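Local coordinates for protein 373aa long hypothetical citrate synthase (Sulfolobus tokodaii, PDB 1VGP) that is a hypothetical member of the citrate synthase family, a largely helical protein whose assembly holds two chains, at residues A[218-223]-A[329-334]; A[224-229]-A[309-314]; A[269-274]-A[284-289]. One frame throughout, in Å; residues are numbered along the deposited sequence.

Contact 1. Residues A[218-223]-A[329-334]; sequences ANYEAL and AVFASA
F331 and the pair A218 and Y220 illustrate how a helix can receive the irregular chain that leads into another helix through a single aromatic side chain. Traced outward, F331 meets Y220 first: its CB lies 3.8 Å from the phenolic OH of Y220, and CG is only a little farther from that oxygen. The ring then branches, and it is the CD2 side that carries the contact. CD2 is 3.3 Å from Y220 OH and 3.6 Å from A218 CB, so one ring carbon touches both partners. Next along, CE2 lies 3.6 Å from the backbone N of A218 and about as far from A218 CB. With CG anti to the backbone N of F331 (chi1 -168°), the ring extends from helix 327-346 toward 218-223. The side chains of Y220 and F331 cross at about a right angle, and F331 CD2 stands at the edge of the tyrosine ring, near its plane, beside the hydroxyl end.

A218 and Y220 both have positive phi, an irregular course just ahead of helix 221-228, and each directs its CB toward the opposing helix. The surroundings extend the aromatic theme: F331 makes an edge-to-face pair with H177, and Y220 makes one with F327. A separate polar tie runs to helix 309-319, where D310 OD1 is hydrogen-bonded to N219 ND2. The centre of the contact lies about 6 Å from the centre of the chain, deep in the helical body of this citrate synthase-type fold.

No hydrogen bond links the two segments. Their association rests on hydrocarbon contact and on a phenyl carbon, CD2, set obliquely against a phenol oxygen, which is consistent with mainly apolar, dispersive cohesion and not directed polar bonds.

Contact 2. Residues A[224-229]-A[309-314]; sequences KMFKEI and VDFFSS
The backbone oxygen of F311 is approached by two carbons of one ring, F226 CE2 at 3.6 Å and F226 CZ at 3.7 Å. It lies at the edge of the F226 ring, in its plane, where the slightly positive ring hydrogens would be expected to face it; no conventional hydrogen bond joins the two segments. The same ring edge also serves the side chain of F311. F226 points its CZ corner at one face of the F311 ring, displaced toward the rim, in a T-shaped (edge-to-face) pair with centroids 5.2 Å apart and planes at 84°. F311, with CG anti to its backbone N (chi1 -172°), turns that ring face to F226.

The pair joins helix 221-228 to helix 309-319 within the mostly helical citrate synthase fold. F226 is also packed against L285 and A289 of helix 281-300, and F311 meets the ring of F252 roughly at right angles. On the next residue the F312 ring offers a face to F311 CD1, which sits 3.6 Å above its centre.

Several polar groups bond within their own helix. S314 OG donates to D310 O at 3.0 Å, nearly in line with the carbonyl, and V309 O accepts from both F312 N and S313 N. On the exposed side of helix 221-228, K224 NZ forms a salt bridge with E228 OE1 at 2.7 Å, entering from above the carboxylate plane. Others look outside the two segments: the second carboxylate oxygen of E228, OE2, is hydrogen-bonded to Y238 OH of helix 235-244, and K227 NZ to Y318 OH, farther along helix 309-319.

Contact 3. Residues A[269-274]-A[284-289]; sequences QYAKLL and TLYQIA
Y286 lies flat against the backbone of K272. The CA of K272 stands over one face of the tyrosine ring, 3.7 Å from its centroid and 17° off the ring normal, a CH-pi contact somewhat offset toward the rim. The lysine side chain then runs along the phenol end: K272 CB is 3.3 Å from Y286 OH, and K272 CG is 3.5 Å from Y286 CE1. The extended lysine chain leads away from the ring, bending only at chi4, so that its aliphatic part alone takes part. A271 CB, on the same side of the ring plane as K272 CA, comes obliquely to Y286 CE2 at 4.0 Å.

Helices 262-278 and 281-300 follow each other with a very short connection and run in broadly opposite directions, so the contact lies inside a helical hairpin; the centre of the contact lies about 21 Å from the centre of the chain, toward the outer part of the fold. Within 284-289, Y286 is the residue that reaches 269-274, its CG anti to the backbone N (chi1 -179°) and its ring spanning the gap.

K268 and A275 of helix 262-278 also touch the ring, and the hydrogen bond from its hydroxyl group to E290 OE1, one turn on in the same helix, helps to set its position. Farther out, A271 is backed by F312 and V316 of helix 309-319, and Y270 and L274 pack on helix 164-175.

How the contacts relate
From the N terminus, the chain passes through 218-223 and runs directly into 224-229, so the first segments of contacts 1 and 2 share helix 221-228. It continues through the hairpin 269-274 and 284-289, where contact 3 closes the shortest loop. At 309-314 contact 2 closes around that hairpin, and at 329-334 contact 1 closes around both; the three loops are nested and none cross. The contacts also touch one another: Y220 of contact 1 packs on S313 of contact 2, L223 CD2 lies 3.7 Å from L285 CD1 of contact 3, and F311 packs on A289. Together they tie the outer helical pair, through helices 221-228 and 309-319, to helix 327-346 near the chain's centre.

Contact 1. Residues A[218-223]-A[329-334]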
ATOM      1  N   ALA A 218     -10.324  -4.833 -14.562  1.00 64.97           N
ATOM      2  CA  ALA A 218      -9.931  -3.453 -14.862  1.00 66.68           C
ATOM      3  C   ALA A 218      -9.079  -3.411 -16.108  1.00 66.45           C
ATOM      4  O   ALA A 218      -7.966  -2.884 -16.088  1.00 65.35           O
ATOM      5  CB  ALA A 218      -9.175  -2.836 -13.680  1.00 66.20           C
ATOM      6  N   ASN A 219      -9.594  -3.971 -17.197  1.00 67.22           N
ATOM      7  CA  ASN A 219      -8.787  -4.129 -18.395  1.00 69.41           C
ATOM      8  C   ASN A 219      -9.097  -3.053 -19.404  1.00 69.75           C
ATOM      9  O   ASN A 219      -8.255  -2.191 -19.679  1.00 72.24           O
ATOM     10  CB  ASN A 219      -9.013  -5.520 -18.980  1.00 71.40           C
ATOM     11  CG  ASN A 219      -8.251  -6.586 -18.225  1.00 73.71           C
ATOM     12  OD1 ASN A 219      -7.041  -6.485 -18.039  1.00 75.34           O
ATOM     13  ND2 ASN A 219      -8.966  -7.620 -17.773  1.00 76.76           N
ATOM     14  N   TYR A 220     -10.308  -3.088 -19.954  1.00 66.80           N
ATOM     15  CA  TYR A 220     -10.795  -1.991 -20.804  1.00 63.65           C
ATOM     16  C   TYR A 220     -10.017  -1.891 -22.112  1.00 61.52           C
ATOM     17  O   TYR A 220     -10.096  -0.887 -22.817  1.00 59.47           O
ATOM     18  CB  TYR A 220     -10.710  -0.677 -20.024  1.00 61.64           C
ATOM     19  CG  TYR A 220     -11.323  -0.796 -18.656  1.00 59.96           C
ATOM     20  CD1 TYR A 220     -10.574  -0.536 -17.510  1.00 59.91           C
ATOM     21  CD2 TYR A 220     -12.643  -1.219 -18.501  1.00 60.42           C
ATOM     22  CE1 TYR A 220     -11.126  -0.701 -16.241  1.00 60.90           C
ATOM     23  CE2 TYR A 220     -13.202  -1.388 -17.245  1.00 60.73           C
ATOM     24  CZ  TYR A 220     -12.442  -1.130 -16.118  1.00 61.22           C
ATOM     25  OH  TYR A 220     -12.990  -1.311 -14.874  1.00 61.67           O
ATOM     26  N   GLU A 221      -9.278  -2.951 -22.430  1.00 59.83           N
ATOM     27  CA  GLU A 221      -8.648  -3.081 -23.734  1.00 57.51           C
ATOM     28  C   GLU A 221      -9.717  -3.466 -24.749  1.00 54.21           C
ATOM     29  O   GLU A 221      -9.506  -3.369 -25.959  1.00 53.91           O
ATOM     30  CB  GLU A 221      -7.552  -4.149 -23.674  1.00 60.85           C
ATOM     31  CG  GLU A 221      -6.187  -3.608 -23.268  1.00 66.26           C
ATOM     32  CD  GLU A 221      -5.396  -3.074 -24.457  1.00 71.00           C
ATOM     33  OE1 GLU A 221      -4.500  -2.222 -24.250  1.00 73.16           O
ATOM     34  OE2 GLU A 221      -5.672  -3.510 -25.596  1.00 72.97           O
ATOM     35  N   ALA A 222     -10.871  -3.885 -24.232  1.00 50.37           N
ATOM     36  CA  ALA A 222     -12.015  -4.295 -25.038  1.00 47.14           C
ATOM     37  C   ALA A 222     -12.592  -3.162 -25.874  1.00 45.68           C
ATOM     38  O   ALA A 222     -12.946  -3.364 -27.039  1.00 45.06           O
ATOM     39  CB  ALA A 222     -13.104  -4.875 -24.144  1.00 47.00           C
ATOM     40  N   LEU A 223     -12.697  -1.976 -25.278  1.00 45.50           N
ATOM     41  CA  LEU A 223     -13.139  -0.786 -26.001  1.00 44.62           C
ATOM     42  C   LEU A 223     -12.201  -0.506 -27.169  1.00 45.57           C
ATOM     43  O   LEU A 223     -12.642  -0.160 -28.266  1.00 43.47           O
ATOM     44  CB  LEU A 223     -13.154   0.430 -25.070  1.00 41.75           C
ATOM     45  CG  LEU A 223     -14.273   1.469 -25.225  1.00 40.05           C
ATOM     46  CD1 LEU A 223     -13.703   2.839 -24.896  1.00 37.33           C
ATOM     47  CD2 LEU A 223     -14.850   1.456 -26.624  1.00 37.12           C
ATOM     48  N   ALA A 329     -10.289   3.984 -12.031  1.00 29.67           N
ATOM     49  CA  ALA A 329     -10.625   4.820 -10.878  1.00 27.55           C
ATOM     50  C   ALA A 329     -12.117   4.782 -10.508  1.00 27.79           C
ATOM     51  O   ALA A 329     -12.459   4.856  -9.327  1.00 25.09           O
ATOM     52  CB  ALA A 329     -10.181   6.251 -11.144  1.00 27.78           C
ATOM     53  N   VAL A 330     -12.994   4.681 -11.513  1.00 28.21           N
ATOM     54  CA  VAL A 330     -14.423   4.436 -11.271  1.00 29.14           C
ATOM     55  C   VAL A 330     -14.648   3.033 -10.686  1.00 30.48           C
ATOM     56  O   VAL A 330     -15.484   2.848  -9.798  1.00 30.48           O
ATOM     57  CB  VAL A 330     -15.263   4.585 -12.578  1.00 28.86           C
ATOM     58  CG1 VAL A 330     -16.757   4.506 -12.265  1.00 24.74           C
ATOM     59  CG2 VAL A 330     -14.941   5.912 -13.260  1.00 27.58           C
ATOM     60  N   PHE A 331     -13.895   2.058 -11.190  1.00 30.81           N
ATOM     61  CA  PHE A 331     -13.792   0.745 -10.569  1.00 31.84           C
ATOM     62  C   PHE A 331     -13.493   0.921  -9.072  1.00 32.56           C
ATOM     63  O   PHE A 331     -14.192   0.376  -8.207  1.00 31.55           O
ATOM     64  CB  PHE A 331     -12.664  -0.033 -11.257  1.00 35.82           C
ATOM     65  CG  PHE A 331     -12.617  -1.507 -10.927  1.00 39.65           C
ATOM     66  CD1 PHE A 331     -12.918  -1.980  -9.655  1.00 41.12           C
ATOM     67  CD2 PHE A 331     -12.228  -2.423 -11.900  1.00 41.06           C
ATOM     68  CE1 PHE A 331     -12.836  -3.340  -9.356  1.00 40.87           C
ATOM     69  CE2 PHE A 331     -12.146  -3.778 -11.609  1.00 41.17           C
ATOM     70  CZ  PHE A 331     -12.450  -4.234 -10.332  1.00 40.15           C
ATOM     71  N   ALA A 332     -12.453   1.697  -8.777  1.00 31.59           N
ATOM     72  CA  ALA A 332     -11.983   1.870  -7.403  1.00 30.76           C
ATOM     73  C   ALA A 332     -13.076   2.448  -6.504  1.00 31.19           C
ATOM     74  O   ALA A 332     -13.200   2.062  -5.330  1.00 29.90           O
ATOM     75  CB  ALA A 332     -10.763   2.770  -7.391  1.00 28.36           C
ATOM     76  N   SER A 333     -13.858   3.374  -7.060  1.00 30.14           N
ATOM     77  CA  SER A 333     -14.977   3.970  -6.338  1.00 32.58           C
ATOM     78  C   SER A 333     -15.877   2.886  -5.785  1.00 32.36           C
ATOM     79  O   SER A 333     -16.331   2.961  -4.645  1.00 32.32           O
ATOM     80  CB  SER A 333     -15.804   4.864  -7.261  1.00 35.06           C
ATOM     81  OG  SER A 333     -15.052   5.243  -8.387  1.00 45.59           O
ATOM     82  N   ALA A 334     -16.149   1.886  -6.613  1.00 31.77           N
ATOM     83  CA  ALA A 334     -17.002   0.785  -6.202  1.00 31.59           C
ATOM     84  C   ALA A 334     -16.249  -0.105  -5.218  1.00 31.43           C
ATOM     85  O   ALA A 334     -16.747  -0.411  -4.135  1.00 30.54           O
ATOM     86  CB  ALA A 334     -17.426  -0.015  -7.418  1.00 31.06           C
TER

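Contact 2. Residues A[224-229]-A[309-314]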
ATOM      1  N   LYS A 224     -10.904  -0.663 -26.912  1.00 47.61           N
ATOM      2  CA  LYS A 224      -9.867  -0.450 -27.917  1.00 50.16           C
ATOM      3  C   LYS A 224     -10.055  -1.426 -29.069  1.00 49.60           C
ATOM      4  O   LYS A 224      -9.976  -1.050 -30.242  1.00 47.29           O
ATOM      5  CB  LYS A 224      -8.478  -0.644 -27.293  1.00 54.00           C
ATOM      6  CG  LYS A 224      -7.329  -0.507 -28.283  1.00 62.30           C
ATOM      7  CD  LYS A 224      -6.040  -1.172 -27.781  1.00 67.73           C
ATOM      8  CE  LYS A 224      -5.202  -1.759 -28.939  1.00 70.25           C
ATOM      9  NZ  LYS A 224      -5.656  -3.130 -29.369  1.00 69.12           N
ATOM     10  N   MET A 225     -10.315  -2.684 -28.725  1.00 49.25           N
ATOM     11  CA  MET A 225     -10.563  -3.708 -29.729  1.00 48.15           C
ATOM     12  C   MET A 225     -11.777  -3.379 -30.599  1.00 48.18           C
ATOM     13  O   MET A 225     -11.700  -3.446 -31.826  1.00 48.41           O
ATOM     14  CB  MET A 225     -10.759  -5.059 -29.052  1.00 48.34           C
ATOM     15  CG  MET A 225     -11.023  -6.195 -30.025  1.00 48.72           C
ATOM     16  SD  MET A 225     -11.499  -7.697 -29.166  1.00 49.81           S
ATOM     17  CE  MET A 225     -13.182  -7.345 -28.791  1.00 45.93           C
ATOM     18  N   PHE A 226     -12.897  -3.025 -29.972  1.00 46.31           N
ATOM     19  CA  PHE A 226     -14.078  -2.634 -30.738  1.00 46.58           C
ATOM     20  C   PHE A 226     -13.730  -1.479 -31.673  1.00 45.90           C
ATOM     21  O   PHE A 226     -14.238  -1.393 -32.785  1.00 43.56           O
ATOM     22  CB  PHE A 226     -15.220  -2.197 -29.813  1.00 46.11           C
ATOM     23  CG  PHE A 226     -15.643  -3.240 -28.821  1.00 45.35           C
ATOM     24  CD1 PHE A 226     -15.599  -4.591 -29.144  1.00 43.45           C
ATOM     25  CD2 PHE A 226     -16.090  -2.864 -27.554  1.00 43.87           C
ATOM     26  CE1 PHE A 226     -15.994  -5.553 -28.220  1.00 43.42           C
ATOM     27  CE2 PHE A 226     -16.485  -3.816 -26.625  1.00 43.23           C
ATOM     28  CZ  PHE A 226     -16.436  -5.166 -26.958  1.00 42.66           C
ATOM     29  N   LYS A 227     -12.872  -0.581 -31.205  1.00 47.25           N
ATOM     30  CA  LYS A 227     -12.512   0.584 -31.989  1.00 48.61           C
ATOM     31  C   LYS A 227     -11.733   0.188 -33.239  1.00 49.21           C
ATOM     32  O   LYS A 227     -12.060   0.633 -34.340  1.00 47.67           O
ATOM     33  CB  LYS A 227     -11.695   1.569 -31.140  1.00 50.54           C
ATOM     34  CG  LYS A 227     -12.558   2.575 -30.355  1.00 53.21           C
ATOM     35  CD  LYS A 227     -11.783   3.233 -29.211  1.00 53.62           C
ATOM     36  CE  LYS A 227     -12.588   4.348 -28.551  1.00 54.16           C
ATOM     37  NZ  LYS A 227     -13.259   5.218 -29.559  1.00 56.30           N
ATOM     38  N   GLU A 228     -10.718  -0.662 -33.087  1.00 49.36           N
ATOM     39  CA  GLU A 228      -9.881  -0.985 -34.231  1.00 51.63           C
ATOM     40  C   GLU A 228     -10.527  -1.945 -35.226  1.00 52.84           C
ATOM     41  O   GLU A 228     -10.255  -1.869 -36.422  1.00 54.47           O
ATOM     42  CB  GLU A 228      -8.509  -1.498 -33.780  1.00 53.79           C
ATOM     43  CG  GLU A 228      -8.490  -2.726 -32.910  1.00 60.65           C
ATOM     44  CD  GLU A 228      -7.095  -3.007 -32.366  1.00 64.90           C
ATOM     45  OE1 GLU A 228      -6.516  -2.108 -31.711  1.00 67.21           O
ATOM     46  OE2 GLU A 228      -6.573  -4.123 -32.592  1.00 66.62           O
ATOM     47  N   ILE A 229     -11.398  -2.833 -34.755  1.00 53.25           N
ATOM     48  CA  ILE A 229     -12.370  -3.446 -35.665  1.00 54.06           C
ATOM     49  C   ILE A 229     -13.273  -2.329 -36.158  1.00 56.46           C
ATOM     50  O   ILE A 229     -14.026  -1.752 -35.384  1.00 61.94           O
ATOM     51  CB  ILE A 229     -13.249  -4.493 -34.964  1.00 52.59           C
ATOM     52  CG1 ILE A 229     -12.388  -5.445 -34.124  1.00 52.26           C
ATOM     53  CG2 ILE A 229     -14.042  -5.270 -36.000  1.00 50.46           C
ATOM     54  CD1 ILE A 229     -13.189  -6.353 -33.210  1.00 48.11           C
ATOM     55  N   VAL A 309     -17.172  -9.151 -17.211  1.00 32.10           N
ATOM     56  CA  VAL A 309     -17.708  -7.823 -16.963  1.00 32.52           C
ATOM     57  C   VAL A 309     -16.998  -6.733 -17.768  1.00 32.15           C
ATOM     58  O   VAL A 309     -17.645  -5.806 -18.246  1.00 28.83           O
ATOM     59  CB  VAL A 309     -17.649  -7.474 -15.462  1.00 32.95           C
ATOM     60  CG1 VAL A 309     -16.211  -7.327 -15.017  1.00 32.08           C
ATOM     61  CG2 VAL A 309     -18.426  -6.198 -15.200  1.00 29.65           C
ATOM     62  N   ASP A 310     -15.681  -6.847 -17.919  1.00 34.84           N
ATOM     63  CA  ASP A 310     -14.898  -5.848 -18.654  1.00 37.71           C
ATOM     64  C   ASP A 310     -15.372  -5.688 -20.092  1.00 38.41           C
ATOM     65  O   ASP A 310     -15.236  -4.621 -20.688  1.00 40.61           O
ATOM     66  CB  ASP A 310     -13.410  -6.218 -18.676  1.00 37.33           C
ATOM     67  CG  ASP A 310     -12.799  -6.287 -17.281  1.00 38.27           C
ATOM     68  OD1 ASP A 310     -11.839  -7.071 -17.100  1.00 38.29           O
ATOM     69  OD2 ASP A 310     -13.278  -5.568 -16.370  1.00 36.58           O
ATOM     70  N   PHE A 311     -15.928  -6.756 -20.649  1.00 39.12           N
ATOM     71  CA  PHE A 311     -16.370  -6.757 -22.037  1.00 38.63           C
ATOM     72  C   PHE A 311     -17.445  -5.709 -22.303  1.00 38.71           C
ATOM     73  O   PHE A 311     -17.475  -5.105 -23.367  1.00 39.45           O
ATOM     74  CB  PHE A 311     -16.896  -8.139 -22.409  1.00 36.85           C
ATOM     75  CG  PHE A 311     -17.206  -8.296 -23.865  1.00 33.89           C
ATOM     76  CD1 PHE A 311     -18.492  -8.072 -24.341  1.00 32.35           C
ATOM     77  CD2 PHE A 311     -16.211  -8.670 -24.765  1.00 30.86           C
ATOM     78  CE1 PHE A 311     -18.794  -8.223 -25.696  1.00 30.53           C
ATOM     79  CE2 PHE A 311     -16.503  -8.821 -26.127  1.00 29.40           C
ATOM     80  CZ  PHE A 311     -17.800  -8.597 -26.591  1.00 27.78           C
ATOM     81  N   PHE A 312     -18.330  -5.492 -21.342  1.00 38.80           N
ATOM     82  CA  PHE A 312     -19.354  -4.483 -21.515  1.00 39.47           C
ATOM     83  C   PHE A 312     -19.082  -3.236 -20.687  1.00 40.89           C
ATOM     84  O   PHE A 312     -19.521  -2.142 -21.048  1.00 43.62           O
ATOM     85  CB  PHE A 312     -20.728  -5.047 -21.160  1.00 39.60           C
ATOM     86  CG  PHE A 312     -21.205  -6.115 -22.102  1.00 39.13           C
ATOM     87  CD1 PHE A 312     -21.317  -7.438 -21.673  1.00 37.66           C
ATOM     88  CD2 PHE A 312     -21.564  -5.802 -23.409  1.00 36.83           C
ATOM     89  CE1 PHE A 312     -21.782  -8.430 -22.528  1.00 36.50           C
ATOM     90  CE2 PHE A 312     -22.028  -6.782 -24.271  1.00 36.35           C
ATOM     91  CZ  PHE A 312     -22.139  -8.101 -23.829  1.00 37.06           C
ATOM     92  N   SER A 313     -18.361  -3.383 -19.582  1.00 40.91           N
ATOM     93  CA  SER A 313     -18.165  -2.254 -18.677  1.00 42.61           C
ATOM     94  C   SER A 313     -17.443  -1.091 -19.370  1.00 42.74           C
ATOM     95  O   SER A 313     -17.641   0.075 -19.015  1.00 42.77           O
ATOM     96  CB  SER A 313     -17.394  -2.697 -17.421  1.00 41.42           C
ATOM     97  OG  SER A 313     -16.000  -2.746 -17.648  1.00 47.05           O
ATOM     98  N   SER A 314     -16.626  -1.403 -20.371  1.00 40.91           N
ATOM     99  CA  SER A 314     -15.871  -0.364 -21.063  1.00 41.79           C
ATOM    100  C   SER A 314     -16.699   0.382 -22.110  1.00 41.00           C
ATOM    101  O   SER A 314     -16.418   1.539 -22.425  1.00 40.11           O
ATOM    102  CB  SER A 314     -14.624  -0.966 -21.717  1.00 43.56           C
ATOM    103  OG  SER A 314     -14.932  -2.163 -22.405  1.00 50.37           O
TER

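Contact 3. Residues A[269-274]-A[284-289]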
ATOM      1  N   GLN A 269     -27.303  -5.456 -20.626  1.00 36.45           N
ATOM      2  CA  GLN A 269     -28.579  -4.827 -20.933  1.00 37.56           C
ATOM      3  C   GLN A 269     -28.407  -3.315 -20.980  1.00 34.37           C
ATOM      4  O   GLN A 269     -29.042  -2.640 -21.790  1.00 35.60           O
ATOM      5  CB  GLN A 269     -29.635  -5.220 -19.892  1.00 40.44           C
ATOM      6  CG  GLN A 269     -29.376  -4.635 -18.496  1.00 46.66           C
ATOM      7  CD  GLN A 269     -30.437  -5.016 -17.464  1.00 46.87           C
ATOM      8  OE1 GLN A 269     -31.562  -4.478 -17.466  1.00 45.80           O
ATOM      9  NE2 GLN A 269     -30.082  -5.944 -16.573  1.00 46.20           N
ATOM     10  N   TYR A 270     -27.534  -2.787 -20.123  1.00 31.71           N
ATOM     11  CA  TYR A 270     -27.320  -1.333 -20.045  1.00 31.38           C
ATOM     12  C   TYR A 270     -26.349  -0.832 -21.109  1.00 30.17           C
ATOM     13  O   TYR A 270     -26.480   0.289 -21.599  1.00 28.21           O
ATOM     14  CB  TYR A 270     -26.806  -0.936 -18.654  1.00 30.15           C
ATOM     15  CG  TYR A 270     -27.795  -1.216 -17.539  1.00 32.35           C
ATOM     16  CD1 TYR A 270     -27.653  -2.343 -16.721  1.00 28.74           C
ATOM     17  CD2 TYR A 270     -28.911  -0.401 -17.346  1.00 29.86           C
ATOM     18  CE1 TYR A 270     -28.596  -2.650 -15.754  1.00 27.50           C
ATOM     19  CE2 TYR A 270     -29.863  -0.708 -16.372  1.00 27.46           C
ATOM     20  CZ  TYR A 270     -29.704  -1.828 -15.589  1.00 27.44           C
ATOM     21  OH  TYR A 270     -30.653  -2.147 -14.647  1.00 31.86           O
ATOM     22  N   ALA A 271     -25.377  -1.665 -21.463  1.00 30.69           N
ATOM     23  CA  ALA A 271     -24.495  -1.354 -22.575  1.00 31.41           C
ATOM     24  C   ALA A 271     -25.370  -1.156 -23.811  1.00 31.62           C
ATOM     25  O   ALA A 271     -25.308  -0.139 -24.492  1.00 31.46           O
ATOM     26  CB  ALA A 271     -23.521  -2.499 -22.796  1.00 28.15           C
ATOM     27  N   LYS A 272     -26.208  -2.148 -24.066  1.00 32.20           N
ATOM     28  CA  LYS A 272     -27.135  -2.122 -25.176  1.00 32.43           C
ATOM     29  C   LYS A 272     -28.089  -0.922 -25.123  1.00 34.79           C
ATOM     30  O   LYS A 272     -28.252  -0.222 -26.124  1.00 36.36           O
ATOM     31  CB  LYS A 272     -27.910  -3.426 -25.183  1.00 29.33           C
ATOM     32  CG  LYS A 272     -28.780  -3.646 -26.389  1.00 29.01           C
ATOM     33  CD  LYS A 272     -29.547  -4.948 -26.226  1.00 26.71           C
ATOM     34  CE  LYS A 272     -30.061  -5.465 -27.546  1.00 29.83           C
ATOM     35  NZ  LYS A 272     -31.545  -5.485 -27.590  1.00 33.27           N
ATOM     36  N   LEU A 273     -28.719  -0.672 -23.973  1.00 35.06           N
ATOM     37  CA  LEU A 273     -29.682   0.430 -23.872  1.00 34.76           C
ATOM     38  C   LEU A 273     -29.018   1.779 -24.114  1.00 34.19           C
ATOM     39  O   LEU A 273     -29.497   2.575 -24.916  1.00 34.59           O
ATOM     40  CB  LEU A 273     -30.356   0.454 -22.498  1.00 35.09           C
ATOM     41  CG  LEU A 273     -31.851   0.834 -22.470  1.00 34.43           C
ATOM     42  CD1 LEU A 273     -32.235   1.230 -21.054  1.00 34.65           C
ATOM     43  CD2 LEU A 273     -32.151   1.965 -23.437  1.00 34.22           C
ATOM     44  N   LEU A 274     -27.918   2.031 -23.414  1.00 34.13           N
ATOM     45  CA  LEU A 274     -27.192   3.287 -23.548  1.00 33.65           C
ATOM     46  C   LEU A 274     -26.759   3.502 -24.997  1.00 33.99           C
ATOM     47  O   LEU A 274     -26.976   4.574 -25.574  1.00 33.42           O
ATOM     48  CB  LEU A 274     -25.958   3.280 -22.645  1.00 32.79           C
ATOM     49  CG  LEU A 274     -26.214   3.408 -21.141  1.00 32.76           C
ATOM     50  CD1 LEU A 274     -24.921   3.187 -20.354  1.00 30.83           C
ATOM     51  CD2 LEU A 274     -26.779   4.781 -20.855  1.00 32.60           C
ATOM     52  N   THR A 284     -22.396   1.852 -33.008  1.00 40.84           N
ATOM     53  CA  THR A 284     -21.716   0.931 -33.904  1.00 41.51           C
ATOM     54  C   THR A 284     -20.694   0.099 -33.135  1.00 39.52           C
ATOM     55  O   THR A 284     -20.524  -1.082 -33.406  1.00 40.12           O
ATOM     56  CB  THR A 284     -21.038   1.675 -35.084  1.00 42.36           C
ATOM     57  OG1 THR A 284     -20.283   2.787 -34.586  1.00 46.97           O
ATOM     58  CG2 THR A 284     -22.094   2.195 -36.066  1.00 42.32           C
ATOM     59  N   LEU A 285     -20.036   0.703 -32.152  1.00 38.12           N
ATOM     60  CA  LEU A 285     -19.196  -0.066 -31.241  1.00 39.43           C
ATOM     61  C   LEU A 285     -19.963  -1.222 -30.615  1.00 40.81           C
ATOM     62  O   LEU A 285     -19.463  -2.347 -30.524  1.00 42.34           O
ATOM     63  CB  LEU A 285     -18.675   0.809 -30.113  1.00 38.15           C
ATOM     64  CG  LEU A 285     -17.600   1.859 -30.409  1.00 39.79           C
ATOM     65  CD1 LEU A 285     -17.323   2.618 -29.113  1.00 38.55           C
ATOM     66  CD2 LEU A 285     -16.332   1.209 -30.937  1.00 38.52           C
ATOM     67  N   TYR A 286     -21.180  -0.938 -30.159  1.00 39.97           N
ATOM     68  CA  TYR A 286     -21.962  -1.967 -29.505  1.00 39.17           C
ATOM     69  C   TYR A 286     -22.280  -3.079 -30.502  1.00 40.28           C
ATOM     70  O   TYR A 286     -22.242  -4.268 -30.159  1.00 39.84           O
ATOM     71  CB  TYR A 286     -23.256  -1.397 -28.930  1.00 38.21           C
ATOM     72  CG  TYR A 286     -24.056  -2.462 -28.227  1.00 37.04           C
ATOM     73  CD1 TYR A 286     -25.182  -3.018 -28.822  1.00 34.76           C
ATOM     74  CD2 TYR A 286     -23.606  -3.010 -27.021  1.00 36.35           C
ATOM     75  CE1 TYR A 286     -25.840  -4.106 -28.247  1.00 35.79           C
ATOM     76  CE2 TYR A 286     -24.255  -4.098 -26.437  1.00 36.31           C
ATOM     77  CZ  TYR A 286     -25.368  -4.643 -27.063  1.00 35.90           C
ATOM     78  OH  TYR A 286     -25.988  -5.747 -26.532  1.00 37.44           O
ATOM     79  N   GLN A 287     -22.577  -2.693 -31.740  1.00 40.58           N
ATOM     80  CA  GLN A 287     -22.829  -3.674 -32.787  1.00 41.08           C
ATOM     81  C   GLN A 287     -21.607  -4.548 -33.034  1.00 40.46           C
ATOM     82  O   GLN A 287     -21.740  -5.757 -33.213  1.00 41.31           O
ATOM     83  CB  GLN A 287     -23.235  -2.980 -34.085  1.00 41.23           C
ATOM     84  CG  GLN A 287     -24.408  -2.028 -33.942  1.00 42.77           C
ATOM     85  CD  GLN A 287     -25.033  -1.666 -35.280  1.00 43.10           C
ATOM     86  OE1 GLN A 287     -25.961  -2.325 -35.736  1.00 39.53           O
ATOM     87  NE2 GLN A 287     -24.524  -0.611 -35.911  1.00 43.97           N
ATOM     88  N   ILE A 288     -20.423  -3.929 -33.049  1.00 40.69           N
ATOM     89  CA  ILE A 288     -19.148  -4.657 -33.087  1.00 39.83           C
ATOM     90  C   ILE A 288     -19.136  -5.712 -31.993  1.00 38.42           C
ATOM     91  O   ILE A 288     -18.840  -6.884 -32.232  1.00 35.81           O
ATOM     92  CB  ILE A 288     -17.924  -3.732 -32.810  1.00 42.43           C
ATOM     93  CG1 ILE A 288     -17.926  -2.511 -33.744  1.00 41.87           C
ATOM     94  CG2 ILE A 288     -16.634  -4.525 -32.958  1.00 42.90           C
ATOM     95  CD1 ILE A 288     -17.779  -2.845 -35.178  1.00 42.30           C
ATOM     96  N   ALA A 289     -19.456  -5.265 -30.783  1.00 38.83           N
ATOM     97  CA  ALA A 289     -19.323  -6.069 -29.572  1.00 39.59           C
ATOM     98  C   ALA A 289     -20.227  -7.307 -29.593  1.00 40.04           C
ATOM     99  O   ALA A 289     -19.824  -8.395 -29.173  1.00 39.64           O
ATOM    100  CB  ALA A 289     -19.639  -5.199 -28.357  1.00 38.66           C
TER